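Local coordinates for protein (lectin) (Hyacinthoides hispanica, PDB 1B2P) that probably binds mannose-containing glycans, being a mannose-specific bulb lectin with a beta-sheet fold that assembles from four subunits, at residues A[6-9]-A[10-14]. Numbering follows the deposited sequence.
Sequences SKQP and DDNHP
Gln8 and Asp10 fold their side chains into the same concave side of a loop, where the amide of Gln8, the carboxylate of Asp10 and the amide of Asn12 converge, each beside the other two. Both first torsions set CG between the backbone N and the carbonyl carbon (chi1 56° in Gln8), and an extended chain then carries the Gln8 amide over to the carboxylate. CG of Gln8 lies 3.5 Å from OD2 of Asp10 and CD of Gln8 approaches the same oxygen to 3.3 Å, with the amide and carboxylate planes steeply inclined at 72°. The two side-chain amides, of Gln8 and Asn12, are nearly perpendicular. This inner cluster, with Asn12 buried, is the close-packed part of the contact, and His94 packs against Gln8 and Asp10.

A well-directed hydrogen bond runs from the backbone N of Asn12 to OD1 of Asp10, 2.8 Å long and meeting that oxygen almost in line with its C-O bond; it helps to set the rotation of the carboxylate. Across the turn, N of Asp10 gives a weak bond of 3.0 Å to O of Gln8, bent to 141°. Packing is looser on the outer side, where Pro9 and Lys7 are exposed and Pro9 merely brings CB to 3.7 Å from N of Asp10. Asp10 and Asn12 also pack on Asp102 of the second subunit, which makes the inner cluster part of a subunit interface. An inverse gamma turn centred on Pro9 thus runs into an Asx turn begun by Asp10, together reversing the chain in the loop that joins strands 3-5 and 16-18 of this bulb-type lectin domain.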
ATOM      1  N   SER A   6     -20.007  -6.680  -3.307  1.00  9.66           N
ATOM      2  CA  SER A   6     -21.196  -7.456  -3.102  1.00 10.02           C
ATOM      3  C   SER A   6     -20.906  -8.938  -3.579  1.00 14.64           C
ATOM      4  O   SER A   6     -20.108  -9.101  -4.419  1.00 16.64           O
ATOM      5  CB  SER A   6     -22.479  -6.916  -3.729  1.00 13.42           C
ATOM      6  OG  SER A   6     -22.266  -6.807  -5.169  1.00 14.52           O
ATOM      7  N   LYS A   7     -21.644  -9.853  -2.902  1.00 12.48           N
ATOM      8  CA  LYS A   7     -21.403 -11.288  -3.357  1.00 14.99           C
ATOM      9  C   LYS A   7     -21.718 -11.425  -4.841  1.00 12.18           C
ATOM     10  O   LYS A   7     -22.816 -11.090  -5.310  1.00 16.41           O
ATOM     11  CB  LYS A   7     -22.391 -12.133  -2.504  1.00 20.41           C
ATOM     12  CG  LYS A   7     -21.987 -12.266  -1.043  1.00 28.76           C
ATOM     13  CD  LYS A   7     -23.071 -13.158  -0.366  1.00 36.28           C
ATOM     14  CE  LYS A   7     -22.579 -14.601  -0.475  1.00 40.70           C
ATOM     15  NZ  LYS A   7     -21.256 -14.743   0.209  1.00 44.40           N
ATOM     16  N   GLN A   8     -20.635 -11.969  -5.476  1.00 13.60           N
ATOM     17  CA  GLN A   8     -20.851 -12.166  -6.937  1.00 15.20           C
ATOM     18  C   GLN A   8     -19.808 -13.168  -7.431  1.00 14.52           C
ATOM     19  O   GLN A   8     -18.807 -13.453  -6.851  1.00 15.55           O
ATOM     20  CB  GLN A   8     -20.535 -10.750  -7.577  1.00 14.93           C
ATOM     21  CG  GLN A   8     -19.154 -10.237  -7.221  1.00 15.51           C
ATOM     22  CD  GLN A   8     -18.992  -8.788  -7.745  1.00 19.13           C
ATOM     23  OE1 GLN A   8     -18.490  -8.468  -8.856  1.00 16.05           O
ATOM     24  NE2 GLN A   8     -19.349  -7.889  -6.821  1.00 13.43           N
ATOM     25  N   PRO A   9     -20.123 -13.647  -8.677  1.00 17.07           N
ATOM     26  CA  PRO A   9     -19.256 -14.769  -9.178  1.00 22.75           C
ATOM     27  C   PRO A   9     -18.114 -14.251 -10.000  1.00 27.46           C
ATOM     28  O   PRO A   9     -18.011 -14.474 -11.262  1.00 31.38           O
ATOM     29  CB  PRO A   9     -20.261 -15.427 -10.155  1.00 22.15           C
ATOM     30  CG  PRO A   9     -21.216 -14.423 -10.652  1.00 23.19           C
ATOM     31  CD  PRO A   9     -21.310 -13.467  -9.462  1.00 18.92           C
ATOM     32  N   ASP A  10     -17.180 -13.609  -9.421  1.00 24.35           N
ATOM     33  CA  ASP A  10     -15.945 -13.135 -10.079  1.00 22.75           C
ATOM     34  C   ASP A  10     -14.907 -12.941  -8.998  1.00 20.99           C
ATOM     35  O   ASP A  10     -15.231 -13.216  -7.817  1.00 23.74           O
ATOM     36  CB  ASP A  10     -16.253 -11.934 -10.927  1.00 22.30           C
ATOM     37  CG  ASP A  10     -16.748 -10.742 -10.061  1.00 21.65           C
ATOM     38  OD1 ASP A  10     -16.074 -10.518  -9.012  1.00 22.62           O
ATOM     39  OD2 ASP A  10     -17.805 -10.215 -10.453  1.00 23.29           O
ATOM     40  N   ASP A  11     -13.715 -12.584  -9.321  1.00 19.26           N
ATOM     41  CA  ASP A  11     -12.624 -12.600  -8.394  1.00 24.17           C
ATOM     42  C   ASP A  11     -12.486 -11.215  -7.695  1.00 21.03           C
ATOM     43  O   ASP A  11     -11.412 -11.027  -7.104  1.00 22.52           O
ATOM     44  CB  ASP A  11     -11.293 -12.864  -9.036  1.00 32.14           C
ATOM     45  CG  ASP A  11     -10.936 -14.038  -9.860  1.00 41.32           C
ATOM     46  OD1 ASP A  11     -11.501 -15.114  -9.620  1.00 45.81           O
ATOM     47  OD2 ASP A  11     -10.033 -13.852 -10.720  1.00 46.37           O
ATOM     48  N   ASN A  12     -13.625 -10.520  -7.585  1.00 17.37           N
ATOM     49  CA  ASN A  12     -13.422  -9.261  -6.834  1.00 17.53           C
ATOM     50  C   ASN A  12     -13.419  -9.738  -5.338  1.00 18.00           C
ATOM     51  O   ASN A  12     -14.296 -10.538  -5.029  1.00 24.32           O
ATOM     52  CB  ASN A  12     -14.616  -8.391  -7.126  1.00 13.21           C
ATOM     53  CG  ASN A  12     -14.602  -7.756  -8.527  1.00 16.36           C
ATOM     54  OD1 ASN A  12     -15.704  -7.536  -9.079  1.00 21.44           O
ATOM     55  ND2 ASN A  12     -13.441  -7.504  -8.932  1.00 12.86           N
ATOM     56  N   HIS A  13     -12.507  -9.151  -4.647  1.00 15.88           N
ATOM     57  CA  HIS A  13     -12.393  -9.480  -3.221  1.00 18.70           C
ATOM     58  C   HIS A  13     -11.960  -8.267  -2.451  1.00 17.83           C
ATOM     59  O   HIS A  13     -11.279  -7.419  -3.051  1.00 19.22           O
ATOM     60  CB  HIS A  13     -11.363 -10.616  -3.006  1.00 23.53           C
ATOM     61  CG  HIS A  13     -10.023 -10.151  -3.523  1.00 30.73           C
ATOM     62  ND1 HIS A  13      -9.045  -9.626  -2.688  1.00 35.70           N
ATOM     63  CD2 HIS A  13      -9.493 -10.110  -4.793  1.00 33.26           C
ATOM     64  CE1 HIS A  13      -7.999  -9.266  -3.423  1.00 37.33           C
ATOM     65  NE2 HIS A  13      -8.240  -9.525  -4.685  1.00 35.73           N
ATOM     66  N   PRO A  14     -12.260  -8.202  -1.178  1.00 14.18           N
ATOM     67  CA  PRO A  14     -13.059  -9.092  -0.434  1.00 17.01           C
ATOM     68  C   PRO A  14     -14.539  -8.999  -0.662  1.00 16.75           C
ATOM     69  O   PRO A  14     -15.055  -7.907  -0.959  1.00 16.50           O
ATOM     70  CB  PRO A  14     -12.753  -8.823   1.031  1.00 17.43           C
ATOM     71  CG  PRO A  14     -12.489  -7.347   1.034  1.00 19.62           C
ATOM     72  CD  PRO A  14     -11.878  -7.057  -0.312  1.00 16.44           C
TER